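Alp7A (Bacillus subtilis, PDB 5EC0) binds ADP and, as a plasmid-encoded bacterial actin-like protein, probably assembles into filaments that segregate plasmid DNA. Local coordinates at residues A[19-24]-A[107-112]; A[27-31]-A[72-78]; A[125-129]-A[365-369]. One frame throughout, in Å; residues are numbered along the deposited sequence.

Contact 1 of 3, residues A[19-24]-A[107-112]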
loop_
_atom_site.group_PDB
_atom_site.type_symbol
_atom_site.label_atom_id
_atom_site.label_comp_id
_atom_site.label_asym_id
_atom_site.label_seq_id
_atom_site.Cartn_x
_atom_site.Cartn_y
_atom_site.Cartn_z
ATOM N N ILE A 19 -8.360 -9.409 -3.944
ATOM C CA ILE A 19 -8.637 -10.837 -3.961
ATOM C C ILE A 19 -9.665 -11.109 -5.029
ATOM O O ILE A 19 -10.807 -10.686 -4.904
ATOM C CB ILE A 19 -9.145 -11.333 -2.602
ATOM C CG1 ILE A 19 -8.139 -10.964 -1.502
ATOM C CG2 ILE A 19 -9.365 -12.815 -2.643
ATOM C CD1 ILE A 19 -8.640 -11.202 -0.100
ATOM N N ASP A 20 -9.239 -11.833 -6.064
ATOM C CA ASP A 20 -9.991 -12.012 -7.310
ATOM C C ASP A 20 -10.654 -10.714 -7.754
ATOM O O ASP A 20 -11.833 -10.699 -8.086
ATOM C CB ASP A 20 -11.034 -13.128 -7.170
ATOM C CG ASP A 20 -10.404 -14.518 -7.112
ATOM O OD1 ASP A 20 -9.279 -14.682 -7.636
ATOM O OD2 ASP A 20 -11.033 -15.445 -6.545
ATOM N N GLY A 21 -9.883 -9.624 -7.743
ATOM C CA GLY A 21 -10.372 -8.327 -8.187
ATOM C C GLY A 21 -11.171 -7.568 -7.144
ATOM O O GLY A 21 -11.621 -6.451 -7.389
ATOM N N TYR A 22 -11.347 -8.163 -5.973
ATOM C CA TYR A 22 -12.065 -7.484 -4.909
ATOM C C TYR A 22 -11.107 -6.749 -3.974
ATOM O O TYR A 22 -10.197 -7.349 -3.370
ATOM C CB TYR A 22 -12.920 -8.480 -4.124
ATOM C CG TYR A 22 -13.738 -7.854 -3.013
ATOM C CD1 TYR A 22 -14.914 -7.171 -3.284
ATOM C CD2 TYR A 22 -13.324 -7.943 -1.692
ATOM C CE1 TYR A 22 -15.665 -6.595 -2.255
ATOM C CE2 TYR A 22 -14.065 -7.381 -0.664
ATOM C CZ TYR A 22 -15.231 -6.708 -0.950
ATOM O OH TYR A 22 -15.950 -6.153 0.081
ATOM N N PHE A 23 -11.339 -5.447 -3.843
ATOM C CA PHE A 23 -10.531 -4.587 -2.984
ATOM C C PHE A 23 -11.073 -4.394 -1.553
ATOM O O PHE A 23 -12.268 -4.165 -1.345
ATOM C CB PHE A 23 -10.366 -3.207 -3.639
ATOM C CG PHE A 23 -9.605 -2.222 -2.792
ATOM C CD1 PHE A 23 -8.211 -2.201 -2.815
ATOM C CD2 PHE A 23 -10.280 -1.323 -1.964
ATOM C CE1 PHE A 23 -7.492 -1.304 -2.026
ATOM C CE2 PHE A 23 -9.573 -0.422 -1.163
ATOM C CZ PHE A 23 -8.175 -0.410 -1.197
ATOM N N PHE A 24 -10.178 -4.495 -0.571
ATOM C CA PHE A 24 -10.427 -3.952 0.763
ATOM C C PHE A 24 -9.078 -3.708 1.421
ATOM O O PHE A 24 -8.051 -4.192 0.944
ATOM C CB PHE A 24 -11.314 -4.879 1.629
ATOM C CG PHE A 24 -10.664 -6.182 2.007
ATOM C CD1 PHE A 24 -9.838 -6.266 3.123
ATOM C CD2 PHE A 24 -10.894 -7.333 1.264
ATOM C CE1 PHE A 24 -9.243 -7.471 3.484
ATOM C CE2 PHE A 24 -10.312 -8.547 1.632
ATOM C CZ PHE A 24 -9.482 -8.612 2.746
ATOM N N TYR A 107 -11.107 -13.025 6.806
ATOM C CA TYR A 107 -12.162 -12.038 6.641
ATOM C C TYR A 107 -12.868 -12.191 5.294
ATOM O O TYR A 107 -14.103 -12.187 5.211
ATOM C CB TYR A 107 -11.607 -10.627 6.762
ATOM C CG TYR A 107 -12.611 -9.599 6.307
ATOM C CD1 TYR A 107 -13.802 -9.412 7.001
ATOM C CD2 TYR A 107 -12.384 -8.837 5.169
ATOM C CE1 TYR A 107 -14.734 -8.480 6.585
ATOM C CE2 TYR A 107 -13.308 -7.902 4.746
ATOM C CZ TYR A 107 -14.482 -7.732 5.464
ATOM O OH TYR A 107 -15.401 -6.811 5.041
ATOM N N TYR A 108 -12.079 -12.315 4.234
ATOM C CA TYR A 108 -12.645 -12.471 2.900
ATOM C C TYR A 108 -13.457 -13.761 2.818
ATOM O O TYR A 108 -14.519 -13.794 2.189
ATOM C CB TYR A 108 -11.547 -12.465 1.840
ATOM C CG TYR A 108 -12.068 -12.639 0.435
ATOM C CD1 TYR A 108 -12.490 -11.537 -0.313
ATOM C CD2 TYR A 108 -12.123 -13.896 -0.156
ATOM C CE1 TYR A 108 -12.956 -11.685 -1.608
ATOM C CE2 TYR A 108 -12.602 -14.059 -1.452
ATOM C CZ TYR A 108 -13.013 -12.951 -2.176
ATOM O OH TYR A 108 -13.478 -13.109 -3.470
ATOM N N GLN A 109 -12.962 -14.818 3.466
ATOM C CA GLN A 109 -13.677 -16.091 3.479
ATOM C C GLN A 109 -15.028 -15.946 4.175
ATOM O O GLN A 109 -16.033 -16.481 3.701
ATOM C CB GLN A 109 -12.858 -17.184 4.165
ATOM C CG GLN A 109 -13.350 -18.587 3.876
ATOM C CD GLN A 109 -14.603 -19.005 4.672
ATOM O OE1 GLN A 109 -14.739 -18.707 5.865
ATOM N NE2 GLN A 109 -15.518 -19.703 4.003
ATOM N N ALA A 110 -15.043 -15.233 5.300
ATOM C CA ALA A 110 -16.277 -15.030 6.061
ATOM C C ALA A 110 -17.258 -14.159 5.284
ATOM O O ALA A 110 -18.460 -14.397 5.313
ATOM C CB ALA A 110 -15.978 -14.400 7.410
ATOM N N LEU A 111 -16.733 -13.150 4.595
ATOM C CA LEU A 111 -17.559 -12.231 3.819
ATOM C C LEU A 111 -18.186 -12.905 2.604
ATOM O O LEU A 111 -19.389 -12.809 2.402
ATOM C CB LEU A 111 -16.735 -11.017 3.366
ATOM C CG LEU A 111 -17.484 -9.858 2.696
ATOM C CD1 LEU A 111 -18.473 -9.206 3.669
ATOM C CD2 LEU A 111 -16.513 -8.814 2.151
ATOM N N LYS A 112 -17.373 -13.587 1.800
ATOM C CA LYS A 112 -17.831 -14.088 0.504
ATOM C C LYS A 112 -18.062 -15.600 0.437
ATOM O O LYS A 112 -18.537 -16.095 -0.580
ATOM C CB LYS A 112 -16.834 -13.702 -0.590
ATOM C CG LYS A 112 -16.470 -12.231 -0.629
ATOM C CD LYS A 112 -17.592 -11.378 -1.218
ATOM C CE LYS A 112 -17.041 -10.037 -1.720
ATOM N NZ LYS A 112 -18.008 -9.241 -2.549
HETATM O O HOH W 1 -14.047 -11.193 -5.378
HETATM O O HOH W 2 -14.834 -5.518 2.774
#
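Tyr108 projects from helix 107-112 onto Ile19, whose CG2 methyl sits over the centre of the phenol ring in a CH-pi contact, 3.6 Å from CG2 to the ring centroid. The opposite face of that ring is taken by CG of Lys112, one turn further along the same helix, which leaves the aromatic sandwiched between two aliphatic groups. CG of Tyr108 stands trans to the backbone N (chi1 179°), carrying OH toward the turn; there a water lies 2.8 Å from Tyr108 OH and donates a weak bond to Ile19 O. That turn, type I' from Ile19 to Tyr22, closes a beta hairpin between strands 14-19 and 22-33 of the actin-like fold, and helix 95-112 packs against the hairpin. Tyr22 brings CD2 to the edge of the Tyr108 ring, 3.8 Å from its CE1, with the two planes at 52°. One face of Tyr22 lies under the end of Lys112: CE is over the ring centre, while NZ makes an off-centre cation-pi contact, 4.1 Å from NZ to the centroid. Near its hydroxyl the ring meets a methyl crosswise, Leu111 CD2 being 3.4 Å from Tyr22 OH; a second water joins that OH to Tyr107 OH. Deeper in, Phe24 receives the edge of Tyr107 on its face, the planes at 80° and Tyr107 CD2 3.8 Å from Phe24 CZ. Phe24 also touches the helix through CE2, 4.1 Å from Tyr108 CB.

Contact 2 of 3, residues A[27-31]-A[72-78]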
loop_
_atom_site.group_PDB
_atom_site.type_symbol
_atom_site.label_atom_id
_atom_site.label_comp_id
_atom_site.label_asym_id
_atom_site.label_seq_id
_atom_site.Cartn_x
_atom_site.Cartn_y
_atom_site.Cartn_z
ATOM N N PRO A 27 -6.215 -1.210 8.632
ATOM C CA PRO A 27 -5.123 -0.546 9.348
ATOM C C PRO A 27 -3.990 -1.536 9.591
ATOM O O PRO A 27 -4.269 -2.717 9.800
ATOM C CB PRO A 27 -5.773 -0.106 10.662
ATOM C CG PRO A 27 -7.225 0.010 10.341
ATOM C CD PRO A 27 -7.516 -1.032 9.300
ATOM N N THR A 28 -2.747 -1.067 9.569
ATOM C CA THR A 28 -1.576 -1.953 9.640
ATOM C C THR A 28 -1.333 -2.560 11.029
ATOM O O THR A 28 -0.671 -3.587 11.159
ATOM C CB THR A 28 -0.303 -1.188 9.169
ATOM O OG1 THR A 28 -0.467 -0.801 7.801
ATOM C CG2 THR A 28 0.948 -2.045 9.267
ATOM N N ASN A 29 -1.886 -1.936 12.060
ATOM C CA ASN A 29 -1.688 -2.378 13.441
ATOM C C ASN A 29 -1.963 -3.843 13.726
ATOM O O ASN A 29 -3.012 -4.375 13.364
ATOM C CB ASN A 29 -2.559 -1.547 14.376
ATOM C CG ASN A 29 -2.368 -0.073 14.167
ATOM O OD1 ASN A 29 -3.179 0.581 13.511
ATOM N ND2 ASN A 29 -1.278 0.463 14.702
ATOM N N VAL A 30 -0.997 -4.481 14.381
ATOM C CA VAL A 30 -1.147 -5.824 14.927
ATOM C C VAL A 30 -0.677 -5.797 16.375
ATOM O O VAL A 30 0.482 -5.477 16.646
ATOM C CB VAL A 30 -0.334 -6.870 14.156
ATOM C CG1 VAL A 30 -0.322 -8.204 14.922
ATOM C CG2 VAL A 30 -0.874 -7.053 12.747
ATOM N N VAL A 31 -1.570 -6.116 17.307
ATOM C CA VAL A 31 -1.199 -6.140 18.711
ATOM C C VAL A 31 -1.297 -7.556 19.262
ATOM O O VAL A 31 -2.350 -8.185 19.194
ATOM C CB VAL A 31 -2.080 -5.184 19.540
ATOM C CG1 VAL A 31 -1.857 -5.392 21.022
ATOM C CG2 VAL A 31 -1.779 -3.742 19.164
ATOM N N GLY A 72 -5.739 -4.911 12.652
ATOM C CA GLY A 72 -6.486 -3.845 12.016
ATOM C C GLY A 72 -7.108 -2.899 13.024
ATOM O O GLY A 72 -6.507 -2.588 14.061
ATOM N N GLU A 73 -8.322 -2.452 12.714
ATOM C CA GLU A 73 -9.007 -1.440 13.508
ATOM C C GLU A 73 -9.240 -1.881 14.953
ATOM O O GLU A 73 -9.303 -1.039 15.846
ATOM C CB GLU A 73 -10.343 -1.069 12.853
ATOM C CG GLU A 73 -10.985 0.199 13.396
ATOM C CD GLU A 73 -10.126 1.442 13.173
ATOM O OE1 GLU A 73 -9.625 1.623 12.041
ATOM O OE2 GLU A 73 -9.964 2.238 14.128
ATOM N N LEU A 74 -9.376 -3.188 15.186
ATOM C CA LEU A 74 -9.543 -3.684 16.551
ATOM C C LEU A 74 -8.268 -3.488 17.378
ATOM O O LEU A 74 -8.324 -3.389 18.600
ATOM C CB LEU A 74 -9.951 -5.161 16.554
ATOM C CG LEU A 74 -10.380 -5.719 17.919
ATOM C CD1 LEU A 74 -11.538 -4.904 18.517
ATOM C CD2 LEU A 74 -10.750 -7.199 17.804
ATOM N N ALA A 75 -7.120 -3.430 16.712
ATOM C CA ALA A 75 -5.848 -3.218 17.396
ATOM C C ALA A 75 -5.597 -1.735 17.700
ATOM O O ALA A 75 -4.672 -1.390 18.441
ATOM C CB ALA A 75 -4.700 -3.788 16.562
ATOM N N GLU A 76 -6.436 -0.865 17.146
ATOM C CA GLU A 76 -6.160 0.573 17.140
ATOM C C GLU A 76 -5.990 1.234 18.521
ATOM O O GLU A 76 -5.003 1.933 18.738
ATOM C CB GLU A 76 -7.254 1.314 16.363
ATOM C CG GLU A 76 -6.764 2.586 15.726
ATOM C CD GLU A 76 -5.610 2.322 14.784
ATOM O OE1 GLU A 76 -4.542 2.949 14.956
ATOM O OE2 GLU A 76 -5.779 1.476 13.877
ATOM N N PRO A 77 -6.943 1.031 19.454
ATOM C CA PRO A 77 -6.794 1.756 20.728
ATOM C C PRO A 77 -5.584 1.328 21.576
ATOM O O PRO A 77 -5.191 2.068 22.479
ATOM C CB PRO A 77 -8.102 1.434 21.468
ATOM C CG PRO A 77 -9.065 1.043 20.393
ATOM C CD PRO A 77 -8.229 0.310 19.390
ATOM N N GLU A 78 -5.005 0.165 21.288
ATOM C CA GLU A 78 -3.871 -0.343 22.059
ATOM C C GLU A 78 -2.557 0.352 21.691
ATOM O O GLU A 78 -2.335 0.733 20.538
ATOM C CB GLU A 78 -3.731 -1.856 21.860
ATOM C CG GLU A 78 -4.984 -2.655 22.217
ATOM C CD GLU A 78 -5.392 -2.485 23.671
ATOM O OE1 GLU A 78 -4.516 -2.619 24.557
ATOM O OE2 GLU A 78 -6.585 -2.202 23.925
#
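Pro27 and Asn29 lay their backbone along Gly72, where the loop after strand 65-71 leaves the N-terminal sheet of this actin-like fold. Gly72 N donates to Asn29 O over 2.9 Å, with an N-H...O angle of 152°, and Gly72 CA comes 3.3 Å from Pro27 O in a CA-H...O contact. Gly72 has phi 74°, a value that suits glycine. Beyond it, Ala75 pushes its methyl against the strand, CB 3.8 Å from Asn29 CB and 3.9 Å from Val31 CG2. A type I turn, Ala75 to Glu78, closes the segment and sets Glu78 CB 3.8 Å from Val31 CG2. The carboxylate of Glu76 reaches Pro27, OE2 lying 3.6 Å from Pro27 CB; the side chain leaves trans to its backbone N and then bends at chi2 (58°). Residues 73-77 follow helical backbone angles without the regular bonds, and Ala75 N is bonded to Gly72 O. An alanine in place of Glu76 would remove the carboxylate and would probably leave Arg263 without this partner and Pro27 CB less covered. Arg263, from helix 262-272, touches Pro27 and Asn29 and forms a salt bridge through NH1 with Glu76 OE1.

Contact 3 of 3, residues A[125-129]-A[365-369]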
loop_
_atom_site.group_PDB
_atom_site.type_symbol
_atom_site.label_atom_id
_atom_site.label_comp_id
_atom_site.label_asym_id
_atom_site.label_seq_id
_atom_site.Cartn_x
_atom_site.Cartn_y
_atom_site.Cartn_z
ATOM N N PHE A 125 -0.437 -16.118 -5.112
ATOM C CA PHE A 125 -0.286 -15.043 -4.137
ATOM C C PHE A 125 0.850 -14.154 -4.594
ATOM O O PHE A 125 1.902 -14.646 -5.025
ATOM C CB PHE A 125 0.003 -15.601 -2.732
ATOM C CG PHE A 125 0.277 -14.537 -1.678
ATOM C CD1 PHE A 125 1.562 -14.051 -1.466
ATOM C CD2 PHE A 125 -0.758 -14.045 -0.877
ATOM C CE1 PHE A 125 1.808 -13.086 -0.498
ATOM C CE2 PHE A 125 -0.517 -13.082 0.089
ATOM C CZ PHE A 125 0.754 -12.603 0.281
ATOM N N GLN A 126 0.656 -12.847 -4.474
ATOM C CA GLN A 126 1.682 -11.925 -4.885
ATOM C C GLN A 126 1.738 -10.753 -3.910
ATOM O O GLN A 126 0.703 -10.190 -3.503
ATOM C CB GLN A 126 1.410 -11.457 -6.319
ATOM C CG GLN A 126 2.615 -11.064 -7.091
ATOM C CD GLN A 126 2.303 -10.680 -8.528
ATOM O OE1 GLN A 126 3.184 -10.732 -9.384
ATOM N NE2 GLN A 126 1.054 -10.274 -8.796
ATOM N N THR A 127 2.951 -10.413 -3.509
ATOM C CA THR A 127 3.179 -9.209 -2.727
ATOM C C THR A 127 4.464 -8.546 -3.250
ATOM O O THR A 127 4.859 -8.766 -4.413
ATOM C CB THR A 127 3.232 -9.511 -1.194
ATOM O OG1 THR A 127 3.313 -8.282 -0.468
ATOM C CG2 THR A 127 4.410 -10.434 -0.806
ATOM N N MET A 128 5.100 -7.716 -2.435
ATOM C CA MET A 128 6.283 -6.988 -2.889
ATOM C C MET A 128 7.080 -6.503 -1.683
ATOM O O MET A 128 6.602 -6.590 -0.554
ATOM C CB MET A 128 5.883 -5.811 -3.802
ATOM C CG MET A 128 4.630 -5.093 -3.343
ATOM S SD MET A 128 3.938 -3.861 -4.472
ATOM C CE MET A 128 2.386 -3.546 -3.652
ATOM N N LEU A 129 8.294 -6.013 -1.921
ATOM C CA LEU A 129 9.141 -5.469 -0.852
ATOM C C LEU A 129 9.549 -4.019 -1.129
ATOM O O LEU A 129 9.811 -3.657 -2.275
ATOM C CB LEU A 129 10.402 -6.313 -0.672
ATOM C CG LEU A 129 10.244 -7.657 0.034
ATOM C CD1 LEU A 129 11.606 -8.301 0.171
ATOM C CD2 LEU A 129 9.588 -7.456 1.392
ATOM N N ASN A 365 0.897 0.696 -6.972
ATOM C CA ASN A 365 1.702 -0.509 -6.715
ATOM C C ASN A 365 0.828 -1.781 -6.757
ATOM O O ASN A 365 1.133 -2.741 -7.484
ATOM C CB ASN A 365 2.424 -0.411 -5.362
ATOM C CG ASN A 365 3.714 0.414 -5.426
ATOM O OD1 ASN A 365 4.462 0.352 -6.401
ATOM N ND2 ASN A 365 3.963 1.200 -4.386
ATOM N N LEU A 366 -0.262 -1.766 -5.986
ATOM C CA LEU A 366 -1.231 -2.868 -5.950
ATOM C C LEU A 366 -1.751 -3.226 -7.345
ATOM O O LEU A 366 -1.860 -4.397 -7.707
ATOM C CB LEU A 366 -2.410 -2.502 -5.054
ATOM C CG LEU A 366 -3.474 -3.559 -4.785
ATOM C CD1 LEU A 366 -2.831 -4.851 -4.386
ATOM C CD2 LEU A 366 -4.424 -3.070 -3.667
ATOM N N TYR A 367 -2.064 -2.190 -8.110
ATOM C CA TYR A 367 -2.594 -2.330 -9.451
ATOM C C TYR A 367 -1.559 -2.934 -10.389
ATOM O O TYR A 367 -1.898 -3.692 -11.298
ATOM C CB TYR A 367 -3.065 -0.968 -9.977
ATOM C CG TYR A 367 -4.457 -0.600 -9.517
ATOM C CD1 TYR A 367 -5.125 -1.381 -8.579
ATOM C CD2 TYR A 367 -5.121 0.507 -10.043
ATOM C CE1 TYR A 367 -6.406 -1.060 -8.162
ATOM C CE2 TYR A 367 -6.408 0.826 -9.646
ATOM C CZ TYR A 367 -7.042 0.042 -8.703
ATOM O OH TYR A 367 -8.316 0.357 -8.298
ATOM N N GLY A 368 -0.299 -2.598 -10.146
ATOM C CA GLY A 368 0.807 -3.176 -10.881
ATOM C C GLY A 368 0.898 -4.660 -10.596
ATOM O O GLY A 368 1.109 -5.457 -11.505
ATOM N N LEU A 369 0.725 -5.042 -9.332
ATOM C CA LEU A 369 0.644 -6.459 -9.005
ATOM C C LEU A 369 -0.539 -7.096 -9.728
ATOM O O LEU A 369 -0.426 -8.194 -10.265
ATOM C CB LEU A 369 0.503 -6.687 -7.502
ATOM C CG LEU A 369 1.704 -6.400 -6.601
ATOM C CD1 LEU A 369 1.453 -6.866 -5.157
ATOM C CD2 LEU A 369 3.010 -7.016 -7.173
#
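Leu369 and Met128 form the tight part of this contact, wholly buried where helix 364-386 packs against strand 119-129. The sulfur-methyl end of Met128 slots between two residues one helical turn apart: CE is 3.6 Å from Asn365 CB and 3.8 Å from Leu369 CD1. CG of Met128 lies between its backbone N and carbonyl carbon (chi1 39°), and an extended chain beyond CG carries SD and CE to the helix. Leu369 answers with both branches, CD1 against the methionine and CD2 against the backbone at Thr127 O (3.8 Å) and the side chain at Gln126 CD (4.0 Å). The short strand and helix segments run at 139° to each other, and Asn365 and Leu369 carry the helix side of the packing. Looser is the Gln126 end, which is polar rather than solvent-facing. There Gln126 NE2 gives a weak bond to Leu369 O, 2.9 Å long but bent to 125° at the hydrogen. The amide is held more firmly from outside the pair, by Arg178 NE at its OE1 and Asn7 OD1 at its NE2. The other end leads to the nucleotide site: Asn365 is fixed by Ser181 N at OD1 and Asp212 OD2 at ND2, and its side chain is about 4 Å from the bound magnesium ion. Met128 thus packs on the CB of Asn365 and leaves the amide to its polar partners, a division consistent with the contact limiting how Asn365 can move beside the metal site.

How the contacts relate
Contacts 1 and 2 both draw on strand 22-33, their centres 20 Å apart, and contact 2 is nested within the chain loop that contact 1 closes. Contact 3 comes later in sequence, but its strand 119-129 follows helix 95-112 of contact 1 and belongs to the same sheet. Phe23 CE1, 3.9 Å from Leu366 CD2, joins contacts 1 and 3 directly; contacts 2 and 3 do not touch, their nearest atoms being about 12 Å apart. Around the bound ADP they are graded by side-chain distance: Asn365 of contact 3 about 6 Å away, Pro27 of contact 2 about 9 Å and Phe24 of contact 1 about 12 Å.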